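Long-range contact in RE68036p (Drosophila melanogaster, PDB 1SQH), which is of unknown function but belongs to the acetyltransferase clan and may act as a glycine N-acyltransferase: residues Arg150-Cys164 against Ala261-Ala274. Numbering follows the deposited sequence.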
ATOM      1  N   ARG A 150     -13.179  -6.678   1.254  1.00 28.90           N
ATOM      2  CA  ARG A 150     -12.347  -7.790   1.701  1.00 29.45           C
ATOM      3  C   ARG A 150     -11.514  -7.365   2.895  1.00 28.30           C
ATOM      4  O   ARG A 150     -10.990  -6.254   2.936  1.00 29.49           O
ATOM      5  CB  ARG A 150     -11.435  -8.303   0.577  1.00 29.43           C
ATOM      6  CG  ARG A 150     -10.462  -7.286   0.015  1.00 32.84           C
ATOM      7  CD  ARG A 150      -9.768  -7.848  -1.216  1.00 34.15           C
ATOM      8  NE  ARG A 150      -9.288  -6.789  -2.103  1.00 37.56           N
ATOM      9  CZ  ARG A 150      -8.079  -6.244  -2.037  1.00 35.97           C
ATOM     10  NH1 ARG A 150      -7.211  -6.661  -1.121  1.00 36.14           N
ATOM     11  NH2 ARG A 150      -7.743  -5.290  -2.894  1.00 31.95           N
ATOM     12  N   GLN A 151     -11.406  -8.256   3.870  1.00 28.57           N
ATOM     13  CA  GLN A 151     -10.641  -7.977   5.078  1.00 28.58           C
ATOM     14  C   GLN A 151      -9.154  -8.273   4.901  1.00 27.71           C
ATOM     15  O   GLN A 151      -8.763  -9.317   4.377  1.00 26.06           O
ATOM     16  CB  GLN A 151     -11.194  -8.796   6.237  1.00 28.94           C
ATOM     17  CG  GLN A 151     -12.664  -8.538   6.511  1.00 31.66           C
ATOM     18  CD  GLN A 151     -12.944  -8.186   7.967  1.00 32.61           C
ATOM     19  OE1 GLN A 151     -12.531  -8.904   8.892  1.00 35.85           O
ATOM     20  NE2 GLN A 151     -13.651  -7.082   8.177  1.00 32.21           N
ATOM     21  N   CYS A 152      -8.329  -7.334   5.348  1.00 27.10           N
ATOM     22  CA  CYS A 152      -6.890  -7.488   5.245  1.00 24.99           C
ATOM     23  C   CYS A 152      -6.229  -7.327   6.611  1.00 23.83           C
ATOM     24  O   CYS A 152      -6.651  -6.499   7.422  1.00 21.89           O
ATOM     25  CB  CYS A 152      -6.331  -6.456   4.264  1.00 24.77           C
ATOM     26  SG  CYS A 152      -7.076  -6.569   2.618  1.00 27.53           S
ATOM     27  N   PHE A 153      -5.213  -8.145   6.879  1.00 21.70           N
ATOM     28  CA  PHE A 153      -4.498  -8.041   8.144  1.00 21.23           C
ATOM     29  C   PHE A 153      -3.264  -7.173   7.936  1.00 20.45           C
ATOM     30  O   PHE A 153      -2.524  -7.346   6.954  1.00 21.86           O
ATOM     31  CB  PHE A 153      -4.032  -9.414   8.666  1.00 21.37           C
ATOM     32  CG  PHE A 153      -5.150 -10.352   9.052  1.00 21.98           C
ATOM     33  CD1 PHE A 153      -6.401  -9.867   9.437  1.00 22.63           C
ATOM     34  CD2 PHE A 153      -4.936 -11.735   9.057  1.00 22.56           C
ATOM     35  CE1 PHE A 153      -7.424 -10.745   9.819  1.00 21.69           C
ATOM     36  CE2 PHE A 153      -5.949 -12.621   9.438  1.00 20.38           C
ATOM     37  CZ  PHE A 153      -7.196 -12.117   9.818  1.00 21.99           C
ATOM     38  N   GLY A 154      -3.063  -6.227   8.847  1.00 18.90           N
ATOM     39  CA  GLY A 154      -1.887  -5.385   8.791  1.00 19.59           C
ATOM     40  C   GLY A 154      -0.842  -6.050   9.686  1.00 19.84           C
ATOM     41  O   GLY A 154      -0.930  -5.946  10.917  1.00 19.18           O
HETATM   42  N   MSE A 155       0.128  -6.742   9.086  1.00 20.03           N
HETATM   43  CA  MSE A 155       1.182  -7.427   9.850  1.00 22.17           C
HETATM   44  C   MSE A 155       2.351  -6.473  10.091  1.00 20.21           C
HETATM   45  O   MSE A 155       2.762  -5.753   9.179  1.00 17.22           O
HETATM   46  CB  MSE A 155       1.672  -8.673   9.102  1.00 25.26           C
HETATM   47  CG  MSE A 155       1.496  -9.977   9.900  1.00 36.41           C
HETATM   48 SE   MSE A 155      -0.396 -10.370  10.047  1.00 36.54          SE
HETATM   49  CE  MSE A 155      -0.829  -9.824   8.240  1.00 41.51           C
ATOM     50  N   VAL A 156       2.883  -6.480  11.317  1.00 19.36           N
ATOM     51  CA  VAL A 156       3.969  -5.569  11.702  1.00 18.29           C
ATOM     52  C   VAL A 156       5.211  -6.222  12.312  1.00 17.82           C
ATOM     53  O   VAL A 156       5.117  -7.135  13.141  1.00 15.36           O
ATOM     54  CB  VAL A 156       3.450  -4.494  12.702  1.00 18.95           C
ATOM     55  CG1 VAL A 156       4.567  -3.534  13.093  1.00 17.84           C
ATOM     56  CG2 VAL A 156       2.293  -3.725  12.087  1.00 16.93           C
ATOM     57  N   LEU A 157       6.373  -5.729  11.896  1.00 16.72           N
ATOM     58  CA  LEU A 157       7.656  -6.218  12.395  1.00 18.32           C
ATOM     59  C   LEU A 157       8.514  -4.990  12.674  1.00 19.09           C
ATOM     60  O   LEU A 157       8.701  -4.146  11.788  1.00 17.37           O
ATOM     61  CB  LEU A 157       8.334  -7.104  11.352  1.00 16.59           C
ATOM     62  CG  LEU A 157       9.702  -7.686  11.728  1.00 17.38           C
ATOM     63  CD1 LEU A 157       9.557  -8.804  12.764  1.00 13.57           C
ATOM     64  CD2 LEU A 157      10.348  -8.224  10.451  1.00 16.62           C
ATOM     65  N   SER A 158       9.024  -4.882  13.901  1.00 18.65           N
ATOM     66  CA  SER A 158       9.837  -3.728  14.268  1.00 18.10           C
ATOM     67  C   SER A 158      11.060  -3.588  13.367  1.00 16.84           C
ATOM     68  O   SER A 158      11.508  -4.544  12.735  1.00 15.86           O
ATOM     69  CB  SER A 158      10.273  -3.817  15.734  1.00 16.38           C
ATOM     70  OG  SER A 158      11.252  -4.829  15.922  1.00 17.22           O
ATOM     71  N   HIS A 159      11.589  -2.379  13.294  1.00 17.72           N
ATOM     72  CA  HIS A 159      12.754  -2.142  12.472  1.00 19.49           C
ATOM     73  C   HIS A 159      13.935  -2.935  13.041  1.00 20.08           C
ATOM     74  O   HIS A 159      14.636  -3.628  12.295  1.00 20.69           O
ATOM     75  CB  HIS A 159      13.066  -0.641  12.414  1.00 19.46           C
ATOM     76  CG  HIS A 159      14.267  -0.317  11.589  1.00 20.34           C
ATOM     77  ND1 HIS A 159      15.512  -0.106  12.141  1.00 22.62           N
ATOM     78  CD2 HIS A 159      14.426  -0.211  10.250  1.00 18.48           C
ATOM     79  CE1 HIS A 159      16.385   0.117  11.176  1.00 22.02           C
ATOM     80  NE2 HIS A 159      15.750   0.057  10.019  1.00 22.56           N
ATOM     81  N   GLU A 160      14.139  -2.848  14.357  1.00 21.24           N
ATOM     82  CA  GLU A 160      15.226  -3.572  15.014  1.00 22.58           C
ATOM     83  C   GLU A 160      15.168  -5.055  14.645  1.00 23.17           C
ATOM     84  O   GLU A 160      16.178  -5.662  14.280  1.00 23.34           O
ATOM     85  CB  GLU A 160      15.138  -3.455  16.541  1.00 23.73           C
ATOM     86  CG  GLU A 160      14.987  -2.054  17.087  1.00 30.07           C
ATOM     87  CD  GLU A 160      13.526  -1.657  17.264  1.00 31.62           C
ATOM     88  OE1 GLU A 160      12.800  -1.614  16.247  1.00 29.83           O
ATOM     89  OE2 GLU A 160      13.108  -1.401  18.421  1.00 33.51           O
ATOM     90  N   ASP A 161      13.981  -5.647  14.744  1.00 21.78           N
ATOM     91  CA  ASP A 161      13.854  -7.055  14.407  1.00 23.16           C
ATOM     92  C   ASP A 161      14.171  -7.295  12.946  1.00 22.02           C
ATOM     93  O   ASP A 161      14.899  -8.230  12.620  1.00 22.87           O
ATOM     94  CB  ASP A 161      12.454  -7.576  14.732  1.00 23.57           C
ATOM     95  CG  ASP A 161      12.262  -7.813  16.216  1.00 28.62           C
ATOM     96  OD1 ASP A 161      13.286  -8.019  16.919  1.00 28.50           O
ATOM     97  OD2 ASP A 161      11.097  -7.809  16.677  1.00 29.50           O
ATOM     98  N   ALA A 162      13.632  -6.452  12.071  1.00 20.44           N
ATOM     99  CA  ALA A 162      13.884  -6.588  10.646  1.00 20.37           C
ATOM    100  C   ALA A 162      15.374  -6.395  10.351  1.00 20.24           C
ATOM    101  O   ALA A 162      15.962  -7.128   9.554  1.00 18.96           O
ATOM    102  CB  ALA A 162      13.058  -5.566   9.864  1.00 20.78           C
ATOM    103  N   PHE A 163      15.980  -5.418  11.016  1.00 21.94           N
ATOM    104  CA  PHE A 163      17.400  -5.111  10.822  1.00 23.61           C
ATOM    105  C   PHE A 163      18.318  -6.281  11.156  1.00 24.04           C
ATOM    106  O   PHE A 163      19.276  -6.549  10.429  1.00 22.30           O
ATOM    107  CB  PHE A 163      17.792  -3.900  11.679  1.00 23.96           C
ATOM    108  CG  PHE A 163      19.193  -3.397  11.425  1.00 25.34           C
ATOM    109  CD1 PHE A 163      20.297  -4.046  11.972  1.00 25.53           C
ATOM    110  CD2 PHE A 163      19.406  -2.272  10.629  1.00 25.90           C
ATOM    111  CE1 PHE A 163      21.591  -3.579  11.729  1.00 27.42           C
ATOM    112  CE2 PHE A 163      20.696  -1.800  10.382  1.00 26.42           C
ATOM    113  CZ  PHE A 163      21.790  -2.453  10.932  1.00 27.62           C
ATOM    114  N   CYS A 164      18.016  -6.965  12.258  1.00 25.42           N
ATOM    115  CA  CYS A 164      18.823  -8.090  12.719  1.00 28.70           C
ATOM    116  C   CYS A 164      18.226  -9.441  12.354  1.00 29.97           C
ATOM    117  O   CYS A 164      18.622 -10.461  12.912  1.00 30.90           O
ATOM    118  CB  CYS A 164      18.999  -8.021  14.241  1.00 29.15           C
ATOM    119  SG  CYS A 164      19.484  -6.391  14.896  1.00 31.61           S
ATOM    120  N   ALA A 261      14.960  -2.771   5.914  1.00 19.00           N
ATOM    121  CA  ALA A 261      15.362  -2.250   7.219  1.00 19.71           C
ATOM    122  C   ALA A 261      16.790  -1.724   7.260  1.00 19.56           C
ATOM    123  O   ALA A 261      17.095  -0.798   8.008  1.00 18.58           O
ATOM    124  CB  ALA A 261      15.174  -3.327   8.292  1.00 19.85           C
ATOM    125  N   ARG A 262      17.668  -2.293   6.449  1.00 20.26           N
ATOM    126  CA  ARG A 262      19.043  -1.829   6.478  1.00 22.56           C
ATOM    127  C   ARG A 262      19.290  -0.679   5.514  1.00 23.82           C
ATOM    128  O   ARG A 262      20.343  -0.053   5.541  1.00 23.73           O
ATOM    129  CB  ARG A 262      19.992  -2.989   6.193  1.00 22.71           C
ATOM    130  CG  ARG A 262      19.872  -4.089   7.222  1.00 24.46           C
ATOM    131  CD  ARG A 262      21.206  -4.741   7.457  1.00 27.14           C
ATOM    132  NE  ARG A 262      21.161  -5.738   8.524  1.00 28.23           N
ATOM    133  CZ  ARG A 262      22.238  -6.374   8.979  1.00 27.66           C
ATOM    134  NH1 ARG A 262      23.433  -6.111   8.457  1.00 26.53           N
ATOM    135  NH2 ARG A 262      22.123  -7.269   9.948  1.00 25.46           N
ATOM    136  N   GLY A 263      18.304  -0.399   4.671  1.00 22.80           N
ATOM    137  CA  GLY A 263      18.440   0.684   3.721  1.00 20.89           C
ATOM    138  C   GLY A 263      17.686   1.908   4.197  1.00 22.43           C
ATOM    139  O   GLY A 263      17.936   3.018   3.737  1.00 21.92           O
ATOM    140  N   GLU A 264      16.747   1.719   5.117  1.00 21.09           N
ATOM    141  CA  GLU A 264      15.992   2.854   5.621  1.00 23.04           C
ATOM    142  C   GLU A 264      15.409   2.503   6.973  1.00 25.10           C
ATOM    143  O   GLU A 264      15.229   1.320   7.307  1.00 26.22           O
ATOM    144  CB  GLU A 264      14.878   3.255   4.630  1.00 21.63           C
ATOM    145  CG  GLU A 264      13.672   2.304   4.578  1.00 22.54           C
ATOM    146  CD  GLU A 264      12.773   2.538   3.358  1.00 22.25           C
ATOM    147  OE1 GLU A 264      12.884   1.779   2.368  1.00 19.55           O
ATOM    148  OE2 GLU A 264      11.960   3.486   3.389  1.00 22.29           O
ATOM    149  N   GLU A 265      15.121   3.527   7.764  1.00 25.91           N
ATOM    150  CA  GLU A 265      14.568   3.291   9.077  1.00 26.98           C
ATOM    151  C   GLU A 265      13.048   3.382   9.151  1.00 24.37           C
ATOM    152  O   GLU A 265      12.489   4.463   9.259  1.00 25.08           O
ATOM    153  CB  GLU A 265      15.166   4.250  10.103  1.00 30.01           C
ATOM    154  CG  GLU A 265      14.714   3.920  11.529  1.00 35.16           C
ATOM    155  CD  GLU A 265      15.231   4.898  12.571  1.00 39.72           C
ATOM    156  OE1 GLU A 265      14.801   6.074  12.554  1.00 40.76           O
ATOM    157  OE2 GLU A 265      16.068   4.490  13.412  1.00 41.01           O
ATOM    158  N   ILE A 266      12.386   2.238   9.066  1.00 22.28           N
ATOM    159  CA  ILE A 266      10.942   2.183   9.211  1.00 20.98           C
ATOM    160  C   ILE A 266      10.525   0.802   9.661  1.00 20.51           C
ATOM    161  O   ILE A 266      11.279  -0.164   9.564  1.00 19.49           O
ATOM    162  CB  ILE A 266      10.155   2.512   7.915  1.00 20.77           C
ATOM    163  CG1 ILE A 266      10.921   2.029   6.694  1.00 21.39           C
ATOM    164  CG2 ILE A 266       9.797   3.982   7.880  1.00 24.33           C
ATOM    165  CD1 ILE A 266      10.943   0.538   6.541  1.00 18.36           C
ATOM    166  N   THR A 267       9.313   0.733  10.185  1.00 20.56           N
ATOM    167  CA  THR A 267       8.736  -0.518  10.632  1.00 20.09           C
ATOM    168  C   THR A 267       8.419  -1.306   9.367  1.00 19.16           C
ATOM    169  O   THR A 267       7.930  -0.737   8.391  1.00 20.86           O
ATOM    170  CB  THR A 267       7.421  -0.250  11.350  1.00 18.90           C
ATOM    171  OG1 THR A 267       7.605   0.843  12.254  1.00 16.28           O
ATOM    172  CG2 THR A 267       6.951  -1.483  12.096  1.00 19.00           C
ATOM    173  N   LEU A 268       8.713  -2.596   9.359  1.00 17.93           N
ATOM    174  CA  LEU A 268       8.368  -3.393   8.201  1.00 17.74           C
ATOM    175  C   LEU A 268       6.915  -3.825   8.407  1.00 19.36           C
ATOM    176  O   LEU A 268       6.495  -4.072   9.540  1.00 18.64           O
ATOM    177  CB  LEU A 268       9.268  -4.623   8.110  1.00 14.97           C
ATOM    178  CG  LEU A 268      10.533  -4.496   7.263  1.00 17.05           C
ATOM    179  CD1 LEU A 268      10.111  -4.347   5.808  1.00 15.65           C
ATOM    180  CD2 LEU A 268      11.391  -3.303   7.717  1.00 15.22           C
ATOM    181  N   THR A 269       6.139  -3.905   7.328  1.00 19.11           N
ATOM    182  CA  THR A 269       4.750  -4.337   7.459  1.00 20.55           C
ATOM    183  C   THR A 269       4.341  -5.037   6.187  1.00 20.78           C
ATOM    184  O   THR A 269       5.101  -5.073   5.219  1.00 21.68           O
ATOM    185  CB  THR A 269       3.772  -3.157   7.662  1.00 19.63           C
ATOM    186  OG1 THR A 269       3.781  -2.332   6.491  1.00 21.74           O
ATOM    187  CG2 THR A 269       4.159  -2.317   8.877  1.00 19.81           C
ATOM    188  N   ALA A 270       3.137  -5.596   6.191  1.00 21.09           N
ATOM    189  CA  ALA A 270       2.606  -6.269   5.012  1.00 19.94           C
ATOM    190  C   ALA A 270       1.099  -6.359   5.135  1.00 22.01           C
ATOM    191  O   ALA A 270       0.561  -6.604   6.222  1.00 21.93           O
ATOM    192  CB  ALA A 270       3.197  -7.664   4.876  1.00 18.51           C
ATOM    193  N   TRP A 271       0.422  -6.133   4.015  1.00 21.09           N
ATOM    194  CA  TRP A 271      -1.026  -6.219   3.954  1.00 21.21           C
ATOM    195  C   TRP A 271      -1.382  -7.533   3.269  1.00 21.32           C
ATOM    196  O   TRP A 271      -1.016  -7.751   2.119  1.00 21.89           O
ATOM    197  CB  TRP A 271      -1.588  -5.058   3.139  1.00 20.00           C
ATOM    198  CG  TRP A 271      -1.754  -3.786   3.916  1.00 19.95           C
ATOM    199  CD1 TRP A 271      -1.134  -2.591   3.680  1.00 20.44           C
ATOM    200  CD2 TRP A 271      -2.654  -3.566   5.006  1.00 18.60           C
ATOM    201  NE1 TRP A 271      -1.601  -1.632   4.553  1.00 20.63           N
ATOM    202  CE2 TRP A 271      -2.535  -2.207   5.378  1.00 20.51           C
ATOM    203  CE3 TRP A 271      -3.555  -4.385   5.702  1.00 18.25           C
ATOM    204  CZ2 TRP A 271      -3.289  -1.648   6.422  1.00 20.09           C
ATOM    205  CZ3 TRP A 271      -4.302  -3.831   6.735  1.00 20.19           C
ATOM    206  CH2 TRP A 271      -4.164  -2.472   7.084  1.00 19.56           C
ATOM    207  N   ILE A 272      -2.085  -8.416   3.968  1.00 22.70           N
ATOM    208  CA  ILE A 272      -2.468  -9.691   3.371  1.00 22.24           C
ATOM    209  C   ILE A 272      -3.949  -9.962   3.582  1.00 23.77           C
ATOM    210  O   ILE A 272      -4.529  -9.548   4.592  1.00 23.85           O
ATOM    211  CB  ILE A 272      -1.672 -10.892   3.968  1.00 21.72           C
ATOM    212  CG1 ILE A 272      -2.030 -11.085   5.436  1.00 21.05           C
ATOM    213  CG2 ILE A 272      -0.177 -10.674   3.797  1.00 19.84           C
ATOM    214  CD1 ILE A 272      -1.524 -12.406   6.036  1.00 22.98           C
ATOM    215  N   VAL A 273      -4.552 -10.656   2.620  1.00 24.99           N
ATOM    216  CA  VAL A 273      -5.960 -11.022   2.695  1.00 26.42           C
ATOM    217  C   VAL A 273      -6.116 -11.934   3.903  1.00 25.20           C
ATOM    218  O   VAL A 273      -5.287 -12.807   4.129  1.00 24.82           O
ATOM    219  CB  VAL A 273      -6.402 -11.752   1.416  1.00 27.29           C
ATOM    220  CG1 VAL A 273      -7.803 -12.300   1.588  1.00 32.22           C
ATOM    221  CG2 VAL A 273      -6.365 -10.784   0.250  1.00 28.11           C
ATOM    222  N   ALA A 274      -7.177 -11.728   4.676  1.00 25.32           N
ATOM    223  CA  ALA A 274      -7.401 -12.501   5.895  1.00 27.46           C
ATOM    224  C   ALA A 274      -7.408 -14.011   5.708  1.00 27.56           C
ATOM    225  O   ALA A 274      -7.123 -14.757   6.642  1.00 27.67           O
ATOM    226  CB  ALA A 274      -8.706 -12.050   6.571  1.00 27.76           C
TER
HETATM  227  O   HOH W   1       9.618  -0.245  13.852  1.00 18.42           O
HETATM  228  O   HOH W   2      15.743   1.262  14.651  1.00 38.33           O
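With CG trans to its backbone N (chi1 180°), the His159 imidazole reaches edge-on into the carbonyls of Ala261, Glu264 and Ile266, and Phe163, set the same way (chi1 -173°), lays one ring face against Arg262. His159 NE2 donates to Ala261 O at 2.6 Å, on a carbonyl lone pair though tilted from the imidazole plane, and more weakly to Glu264 O; Glu265 CG sits over the ring centre. These bonds join the first turn of helix 159-163 to the last part of helix 248-263 and the loop after it. Arg262 grips Phe163 O side-on, NE at 2.8 Å and NH2 at 3.0 Å, while its guanidinium stacks on the Phe163 ring with planes 16° apart, an off-centre cation-pi contact; grip and stack together fix the group's rotation. Between the two helices, Ala162 CB meets Ala261 CB at 3.5 Å.

Before Ser158, the N-cap of helix 159-163, the chains run as antiparallel strands, paired from Cys152-Val273 to Leu157-Leu268, with Ala274 N to Gln151 O closing the far end. Gly154, lacking a side chain, lets the Trp271 indole fold across it, Gly154 CA 3.9 Å from the centroid of the Trp271 six-membered ring, a CH-pi contact. On the other face Met155, a selenomethionine, bends CE onto Ile272 CG1, and Ala274 CB makes a CH-pi contact with Phe153.

This antiparallel join adds 268-273, from the FR47-like region, as an outermost strand of the mixed sheet, with strand 289-299 flanking 147-157 on its other side; helix 277-286 covers the Ala270 and Ile272 face, and helix 34-51 the Val156 and Thr269 face.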